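PDB 5ZUU: 30-kDa cleavage and polyadenylation specificity factor 30 from Arabidopsis thaliana, which serves in the CPSF complex that forms pre-mRNA 3' ends and selects poly(A) sites, and binds m6A-modified RNA through its YTH domain. Local coordinates for residues Ala47-Ala52 against Val59-Ser64; Glu28-Ser33 against Ser158-Ile163. All blocks are in the same frame, centred on the assembly; numbering follows the deposited sequence.

Both interactions lie in the YTH-domain construct, crystallised with an m6A-modified RNA. Interaction 1 lays helix 46-55 on strand 58-65 of the mixed sheet. Interaction 2 joins helix 27-36 to the start of helix 159-172. Their centres are about 19 Å apart, on opposite sides of the centre of the chain. They still meet through one aromatic pair, with Phe63 CD2 of 59-64 packing 4.2 Å from Phe30 CD1 of 28-33. Interaction 1 is the nearer to the RNA, about 5 Å at its nearest atom, against about 12 Å for interaction 2. In sequence, interaction 1 falls between the two segments of interaction 2.

Interaction 1 of 2, residues Ala47-Ala52 against Val59-Ser64; sequences AKLNEA and VILIFS
Val59 overlaps the end of Ala47-Ala52 with its CG2 methyl, which sits against both the side chain and the carbonyl group of Ala52. This is helix-on-sheet packing inside the YTH domain: helix 46-55 lies against strand 58-65, which follows it in the chain. The two segments are closest at this end, where the CA atoms of Ala52 and Val59 are 6.5 Å apart. Val59 CG2 is 3.8 Å from Ala52 CB and 3.5 Å from Ala52 C. CG1 of Val59 is anti to its backbone N (chi1 175°), which leaves CG2 as the branch that meets Ala52. Ala52 O also accepts a hydrogen bond from Ser55 OG, further along the same helix. One turn back, Leu49 makes the second touch. Its CB does not point straight at the strand, but its branched end bends nearer and meets the end of Leu61. No hydrogen bond links the two segments, and all four touching residues are buried. Phe103 touches both leucines from strand 103-114, and Phe20 of strand 17-24 lies against Ala52. The helix is thus set into an apolar layer built from several strands. Polar links add to this, including a salt bridge from Glu51 OE2 to Arg18 NH1. The leucine pair is a methyl-to-methyl contact, with Leu49 CD2 4.3 Å from Leu61 CD2.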
ATOM      1  N   ALA A  47       1.816  16.131  -0.796  1.00 14.74           N
ATOM      2  CA  ALA A  47       1.979  16.734  -2.082  1.00 14.33           C
ATOM      3  C   ALA A  47       2.648  15.753  -3.050  1.00 14.10           C
ATOM      4  O   ALA A  47       2.346  15.727  -4.280  1.00 13.40           O
ATOM      5  CB  ALA A  47       2.844  17.969  -1.955  1.00 14.17           C
ATOM      6  N   LYS A  48       3.559  14.973  -2.529  1.00 13.10           N
ATOM      7  CA  LYS A  48       4.163  14.003  -3.386  1.00 14.37           C
ATOM      8  C   LYS A  48       3.289  12.833  -3.782  1.00 12.83           C
ATOM      9  O   LYS A  48       3.341  12.446  -4.943  1.00 11.98           O
ATOM     10  CB  LYS A  48       5.526  13.589  -2.930  1.00 16.48           C
ATOM     11  CG  LYS A  48       5.756  12.454  -1.997  1.00 19.45           C
ATOM     12  CD  LYS A  48       7.210  12.066  -2.268  1.00 19.63           C
ATOM     13  CE  LYS A  48       7.885  11.669  -1.029  1.00 21.01           C
ATOM     14  NZ  LYS A  48       9.193  11.094  -1.430  1.00 21.74           N
ATOM     15  N   LEU A  49       2.413  12.375  -2.899  1.00 11.98           N
ATOM     16  CA  LEU A  49       1.442  11.413  -3.336  1.00 12.95           C
ATOM     17  C   LEU A  49       0.468  12.078  -4.282  1.00 12.08           C
ATOM     18  O   LEU A  49       0.062  11.410  -5.213  1.00 13.25           O
ATOM     19  CB  LEU A  49       0.687  10.693  -2.182  1.00 12.47           C
ATOM     20  CG  LEU A  49       1.587   9.875  -1.292  1.00 13.08           C
ATOM     21  CD1 LEU A  49       0.762   9.158  -0.262  1.00 12.95           C
ATOM     22  CD2 LEU A  49       2.454   8.869  -2.057  1.00 14.01           C
ATOM     23  N   ASN A  50       0.116  13.352  -4.096  1.00 11.15           N
ATOM     24  CA  ASN A  50      -0.840  13.970  -5.036  1.00 11.37           C
ATOM     25  C   ASN A  50      -0.197  14.183  -6.410  1.00 11.39           C
ATOM     26  O   ASN A  50      -0.863  14.078  -7.453  1.00 10.90           O
ATOM     27  CB  ASN A  50      -1.451  15.293  -4.493  1.00 11.64           C
ATOM     28  CG  ASN A  50      -2.643  15.073  -3.557  1.00 12.13           C
ATOM     29  OD1 ASN A  50      -3.212  13.987  -3.512  1.00 12.08           O
ATOM     30  ND2 ASN A  50      -2.999  16.098  -2.785  1.00 10.97           N
ATOM     31  N   GLU A  51       1.095  14.491  -6.427  1.00 11.62           N
ATOM     32  CA  GLU A  51       1.788  14.673  -7.687  1.00 12.03           C
ATOM     33  C   GLU A  51       1.781  13.343  -8.450  1.00 11.21           C
ATOM     34  O   GLU A  51       1.616  13.294  -9.650  1.00 11.34           O
ATOM     35  CB  GLU A  51       3.232  15.199  -7.409  1.00 14.40           C
ATOM     36  CG  GLU A  51       4.055  15.681  -8.628  1.00 16.86           C
ATOM     37  CD  GLU A  51       4.748  14.540  -9.434  1.00 22.38           C
ATOM     38  OE1 GLU A  51       5.084  14.739 -10.636  1.00 28.47           O
ATOM     39  OE2 GLU A  51       4.961  13.426  -8.904  1.00 23.42           O
ATOM     40  N   ALA A  52       2.019  12.246  -7.751  1.00 11.39           N
ATOM     41  CA  ALA A  52       1.989  10.906  -8.386  1.00 10.91           C
ATOM     42  C   ALA A  52       0.552  10.587  -8.831  1.00 10.51           C
ATOM     43  O   ALA A  52       0.347  10.192  -9.976  1.00  9.17           O
ATOM     44  CB  ALA A  52       2.519   9.869  -7.418  1.00 11.14           C
ATOM     45  N   VAL A  59      -1.198   4.638  -8.806  1.00 13.12           N
ATOM     46  CA  VAL A  59      -0.191   4.777  -7.824  1.00 12.03           C
ATOM     47  C   VAL A  59      -0.374   3.595  -6.923  1.00 11.78           C
ATOM     48  O   VAL A  59      -1.471   3.361  -6.304  1.00 11.19           O
ATOM     49  CB  VAL A  59      -0.369   6.100  -7.057  1.00 12.37           C
ATOM     50  CG1 VAL A  59       0.644   6.199  -5.916  1.00 11.83           C
ATOM     51  CG2 VAL A  59      -0.204   7.244  -8.015  1.00 11.45           C
ATOM     52  N   ILE A  60       0.675   2.790  -6.913  1.00 11.04           N
ATOM     53  CA  ILE A  60       0.733   1.578  -6.128  1.00 11.65           C
ATOM     54  C   ILE A  60       1.557   1.796  -4.854  1.00 11.91           C
ATOM     55  O   ILE A  60       2.734   2.155  -4.920  1.00 11.54           O
ATOM     56  CB  ILE A  60       1.283   0.397  -6.965  1.00 11.40           C
ATOM     57  CG1 ILE A  60       0.465   0.262  -8.260  1.00 11.69           C
ATOM     58  CG2 ILE A  60       1.261  -0.922  -6.136  1.00 11.26           C
ATOM     59  CD1 ILE A  60      -1.036   0.116  -8.043  1.00 12.17           C
ATOM     60  N   LEU A  61       0.915   1.598  -3.707  1.00 11.95           N
ATOM     61  CA  LEU A  61       1.515   1.777  -2.359  1.00 11.18           C
ATOM     62  C   LEU A  61       1.825   0.412  -1.785  1.00 11.00           C
ATOM     63  O   LEU A  61       0.929  -0.345  -1.485  1.00 11.05           O
ATOM     64  CB  LEU A  61       0.490   2.479  -1.477  1.00 11.22           C
ATOM     65  CG  LEU A  61      -0.055   3.799  -2.064  1.00 11.13           C
ATOM     66  CD1 LEU A  61      -1.056   4.386  -1.127  1.00 11.45           C
ATOM     67  CD2 LEU A  61       1.066   4.818  -2.291  1.00 10.74           C
ATOM     68  N   ILE A  62       3.106   0.119  -1.608  1.00 10.69           N
ATOM     69  CA  ILE A  62       3.585  -1.094  -1.043  1.00 10.53           C
ATOM     70  C   ILE A  62       3.865  -0.867   0.428  1.00 11.00           C
ATOM     71  O   ILE A  62       4.834  -0.182   0.780  1.00 11.45           O
ATOM     72  CB  ILE A  62       4.872  -1.535  -1.788  1.00 10.59           C
ATOM     73  CG1 ILE A  62       4.560  -1.767  -3.268  1.00 10.75           C
ATOM     74  CG2 ILE A  62       5.487  -2.780  -1.172  1.00 10.82           C
ATOM     75  CD1 ILE A  62       5.804  -2.003  -4.174  1.00 11.06           C
ATOM     76  N   PHE A  63       3.082  -1.510   1.301  1.00 11.81           N
ATOM     77  CA  PHE A  63       3.097  -1.270   2.736  1.00 12.32           C
ATOM     78  C   PHE A  63       4.062  -2.114   3.463  1.00 11.31           C
ATOM     79  O   PHE A  63       4.246  -3.256   3.174  1.00 11.35           O
ATOM     80  CB  PHE A  63       1.727  -1.524   3.389  1.00 13.80           C
ATOM     81  CG  PHE A  63       0.816  -0.372   3.286  1.00 15.91           C
ATOM     82  CD1 PHE A  63       0.416   0.094   2.014  1.00 16.79           C
ATOM     83  CD2 PHE A  63       0.343   0.290   4.429  1.00 17.79           C
ATOM     84  CE1 PHE A  63      -0.464   1.173   1.891  1.00 18.44           C
ATOM     85  CE2 PHE A  63      -0.513   1.375   4.310  1.00 17.46           C
ATOM     86  CZ  PHE A  63      -0.924   1.823   3.045  1.00 17.91           C
ATOM     87  N   SER A  64       4.620  -1.555   4.492  1.00 11.14           N
ATOM     88  CA  SER A  64       5.424  -2.300   5.396  1.00 10.83           C
ATOM     89  C   SER A  64       5.368  -1.704   6.756  1.00 11.66           C
ATOM     90  O   SER A  64       5.696  -0.496   6.932  1.00 12.19           O
ATOM     91  CB  SER A  64       6.823  -2.367   4.891  1.00 10.65           C
ATOM     92  OG  SER A  64       7.682  -2.893   5.925  1.00 11.17           O
TER

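Interaction 2 of 2, residues Glu28-Ser33 against Ser158-Ile163; sequences ENFELS and SELMAI
Phe30 has its CG anti to the backbone N (chi1 162°), and this carries the ring out to Leu160. Leu160 CG lies beside its own backbone N (chi1 -63°), with the CA-CB bond directed at helix 27-36, and the CD1 methyl leads the approach. Leu160 CD1 comes 3.3 Å from Phe30 CE2 and 3.6 Å from Phe30 CZ. The methyl is thus packed tightly against the outer part of the ring, and the two side chains are set at a slant to each other. Glu31 adds its aliphatic stem: Glu31 CG is 4.2 Å from Leu160 CD1, with its chain roughly at right angles to that of the leucine. The contact joins two helices far apart in sequence, 27-36 and 159-172, the last helix of the chain. Ser158 is the N-cap of the second helix. Its OG accepts a weak bond from Leu160 N, 3.4 Å long and bent to 132° at the hydrogen, so the cap weakly holds the backbone N of the very residue that makes the contact. Leu110 of strand 103-114 touches Phe30, Ser158 and Leu160, so the sheet backs both sides of the junction. Val34 also packs on Leu160 from helix 27-36. No hydrogen bond or salt bridge crosses between Glu28-Ser33 and Ser158-Ile163. Their contact is therefore apolar, centred on one leucine methyl that touches a buried ring and the stem of an exposed glutamate.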
ATOM      1  N   GLU A  28      -1.726  -1.927  14.035  1.00 22.11           N
ATOM      2  CA  GLU A  28      -3.125  -1.540  14.253  1.00 23.34           C
ATOM      3  C   GLU A  28      -3.568  -0.660  13.124  1.00 19.55           C
ATOM      4  O   GLU A  28      -4.643  -0.891  12.613  1.00 16.63           O
ATOM      5  CB  GLU A  28      -3.364  -0.847  15.587  1.00 27.68           C
ATOM      6  CG  GLU A  28      -3.050  -1.718  16.798  1.00 35.05           C
ATOM      7  CD  GLU A  28      -1.592  -1.622  17.281  1.00 45.70           C
ATOM      8  OE1 GLU A  28      -1.346  -1.072  18.391  1.00 61.71           O
ATOM      9  OE2 GLU A  28      -0.686  -2.102  16.559  1.00 46.44           O
ATOM     10  N   ASN A  29      -2.794   0.349  12.720  1.00 16.75           N
ATOM     11  CA  ASN A  29      -3.242   1.252  11.637  1.00 16.68           C
ATOM     12  C   ASN A  29      -3.373   0.557  10.282  1.00 14.87           C
ATOM     13  O   ASN A  29      -4.248   0.799   9.550  1.00 13.49           O
ATOM     14  CB  ASN A  29      -2.377   2.503  11.541  1.00 17.67           C
ATOM     15  CG  ASN A  29      -2.552   3.439  12.738  1.00 18.54           C
ATOM     16  OD1 ASN A  29      -1.800   4.374  12.924  1.00 18.60           O
ATOM     17  ND2 ASN A  29      -3.529   3.172  13.524  1.00 14.74           N
ATOM     18  N   PHE A  30      -2.417  -0.281   9.999  1.00 14.54           N
ATOM     19  CA  PHE A  30      -2.446  -1.070   8.795  1.00 14.47           C
ATOM     20  C   PHE A  30      -3.732  -1.920   8.721  1.00 14.46           C
ATOM     21  O   PHE A  30      -4.404  -1.997   7.695  1.00 12.09           O
ATOM     22  CB  PHE A  30      -1.174  -1.926   8.759  1.00 14.21           C
ATOM     23  CG  PHE A  30      -1.259  -3.086   7.825  1.00 15.29           C
ATOM     24  CD1 PHE A  30      -1.507  -2.874   6.486  1.00 15.46           C
ATOM     25  CD2 PHE A  30      -1.111  -4.423   8.307  1.00 15.84           C
ATOM     26  CE1 PHE A  30      -1.569  -3.953   5.614  1.00 15.59           C
ATOM     27  CE2 PHE A  30      -1.159  -5.487   7.447  1.00 16.23           C
ATOM     28  CZ  PHE A  30      -1.414  -5.242   6.090  1.00 15.95           C
ATOM     29  N   GLU A  31      -4.047  -2.564   9.833  1.00 17.37           N
ATOM     30  CA  GLU A  31      -5.315  -3.364   9.923  1.00 20.91           C
ATOM     31  C   GLU A  31      -6.577  -2.568   9.796  1.00 18.34           C
ATOM     32  O   GLU A  31      -7.464  -2.951   9.075  1.00 17.61           O
ATOM     33  CB  GLU A  31      -5.312  -4.243  11.154  1.00 23.78           C
ATOM     34  CG  GLU A  31      -4.274  -5.324  10.944  1.00 28.47           C
ATOM     35  CD  GLU A  31      -4.090  -6.240  12.110  1.00 34.01           C
ATOM     36  OE1 GLU A  31      -4.988  -6.293  12.962  1.00 36.96           O
ATOM     37  OE2 GLU A  31      -3.037  -6.920  12.134  1.00 40.72           O
ATOM     38  N   LEU A  32      -6.586  -1.388  10.386  1.00 20.83           N
ATOM     39  CA  LEU A  32      -7.659  -0.445  10.186  1.00 21.06           C
ATOM     40  C   LEU A  32      -7.789  -0.008   8.725  1.00 18.98           C
ATOM     41  O   LEU A  32      -8.917   0.131   8.187  1.00 19.70           O
ATOM     42  CB  LEU A  32      -7.422   0.774  11.076  1.00 25.79           C
ATOM     43  CG  LEU A  32      -8.650   1.503  11.607  1.00 32.04           C
ATOM     44  CD1 LEU A  32      -9.487   0.602  12.505  1.00 34.07           C
ATOM     45  CD2 LEU A  32      -8.221   2.733  12.393  1.00 32.22           C
ATOM     46  N   SER A  33      -6.643   0.240   8.082  1.00 15.06           N
ATOM     47  CA  SER A  33      -6.671   0.562   6.666  1.00 14.51           C
ATOM     48  C   SER A  33      -7.350  -0.536   5.818  1.00 14.32           C
ATOM     49  O   SER A  33      -8.128  -0.292   4.907  1.00 13.20           O
ATOM     50  CB  SER A  33      -5.248   0.800   6.185  1.00 12.66           C
ATOM     51  OG  SER A  33      -5.254   1.078   4.831  1.00 11.43           O
ATOM     52  N   SER A 158      -2.532 -13.494   2.965  1.00 15.14           N
ATOM     53  CA  SER A 158      -2.674 -13.521   4.378  1.00 16.51           C
ATOM     54  C   SER A 158      -4.170 -13.517   4.678  1.00 18.67           C
ATOM     55  O   SER A 158      -5.052 -13.312   3.794  1.00 17.24           O
ATOM     56  CB  SER A 158      -2.005 -12.296   5.081  1.00 17.04           C
ATOM     57  OG  SER A 158      -2.681 -11.112   4.687  1.00 16.88           O
ATOM     58  N   GLU A 159      -4.460 -13.747   5.947  1.00 22.15           N
ATOM     59  CA  GLU A 159      -5.860 -13.665   6.442  1.00 27.47           C
ATOM     60  C   GLU A 159      -6.532 -12.323   6.156  1.00 26.39           C
ATOM     61  O   GLU A 159      -7.731 -12.299   5.911  1.00 31.77           O
ATOM     62  CB  GLU A 159      -5.970 -14.002   7.934  1.00 33.04           C
ATOM     63  CG  GLU A 159      -4.946 -13.303   8.801  1.00 39.67           C
ATOM     64  CD  GLU A 159      -3.705 -14.143   9.006  1.00 47.52           C
ATOM     65  OE1 GLU A 159      -3.666 -14.808  10.053  1.00 55.47           O
ATOM     66  OE2 GLU A 159      -2.799 -14.165   8.114  1.00 43.85           O
ATOM     67  N   LEU A 160      -5.769 -11.225   6.094  1.00 22.23           N
ATOM     68  CA  LEU A 160      -6.326  -9.900   5.783  1.00 21.33           C
ATOM     69  C   LEU A 160      -6.901  -9.785   4.420  1.00 21.26           C
ATOM     70  O   LEU A 160      -7.746  -8.904   4.198  1.00 25.76           O
ATOM     71  CB  LEU A 160      -5.290  -8.775   5.963  1.00 21.56           C
ATOM     72  CG  LEU A 160      -4.793  -8.641   7.424  1.00 22.67           C
ATOM     73  CD1 LEU A 160      -3.610  -7.690   7.590  1.00 21.70           C
ATOM     74  CD2 LEU A 160      -5.928  -8.243   8.352  1.00 24.52           C
ATOM     75  N   MET A 161      -6.446 -10.608   3.471  1.00 21.20           N
ATOM     76  CA  MET A 161      -6.932 -10.480   2.087  1.00 20.95           C
ATOM     77  C   MET A 161      -8.445 -10.625   1.994  1.00 21.22           C
ATOM     78  O   MET A 161      -9.120  -9.773   1.426  1.00 19.58           O
ATOM     79  CB  MET A 161      -6.286 -11.481   1.154  1.00 21.24           C
ATOM     80  CG  MET A 161      -6.619 -11.236  -0.318  1.00 22.10           C
ATOM     81  SD  MET A 161      -5.656  -9.958  -1.194  1.00 24.22           S
ATOM     82  CE  MET A 161      -6.834  -8.620  -1.277  1.00 24.25           C
ATOM     83  N   ALA A 162      -8.956 -11.739   2.488  1.00 23.41           N
ATOM     84  CA  ALA A 162     -10.405 -11.985   2.455  1.00 25.08           C
ATOM     85  C   ALA A 162     -11.141 -10.909   3.306  1.00 24.24           C
ATOM     86  O   ALA A 162     -12.177 -10.375   2.902  1.00 25.60           O
ATOM     87  CB  ALA A 162     -10.694 -13.430   2.935  1.00 24.37           C
ATOM     88  N   ILE A 163     -10.537 -10.510   4.426  1.00 26.18           N
ATOM     89  CA  ILE A 163     -11.092  -9.389   5.226  1.00 26.02           C
ATOM     90  C   ILE A 163     -11.295  -8.138   4.360  1.00 25.74           C
ATOM     91  O   ILE A 163     -12.376  -7.518   4.359  1.00 24.61           O
ATOM     92  CB  ILE A 163     -10.250  -9.096   6.468  1.00 26.19           C
ATOM     93  CG1 ILE A 163     -10.380 -10.263   7.466  1.00 28.66           C
ATOM     94  CG2 ILE A 163     -10.766  -7.843   7.153  1.00 26.84           C
ATOM     95  CD1 ILE A 163      -9.392 -10.190   8.607  1.00 29.43           C
TER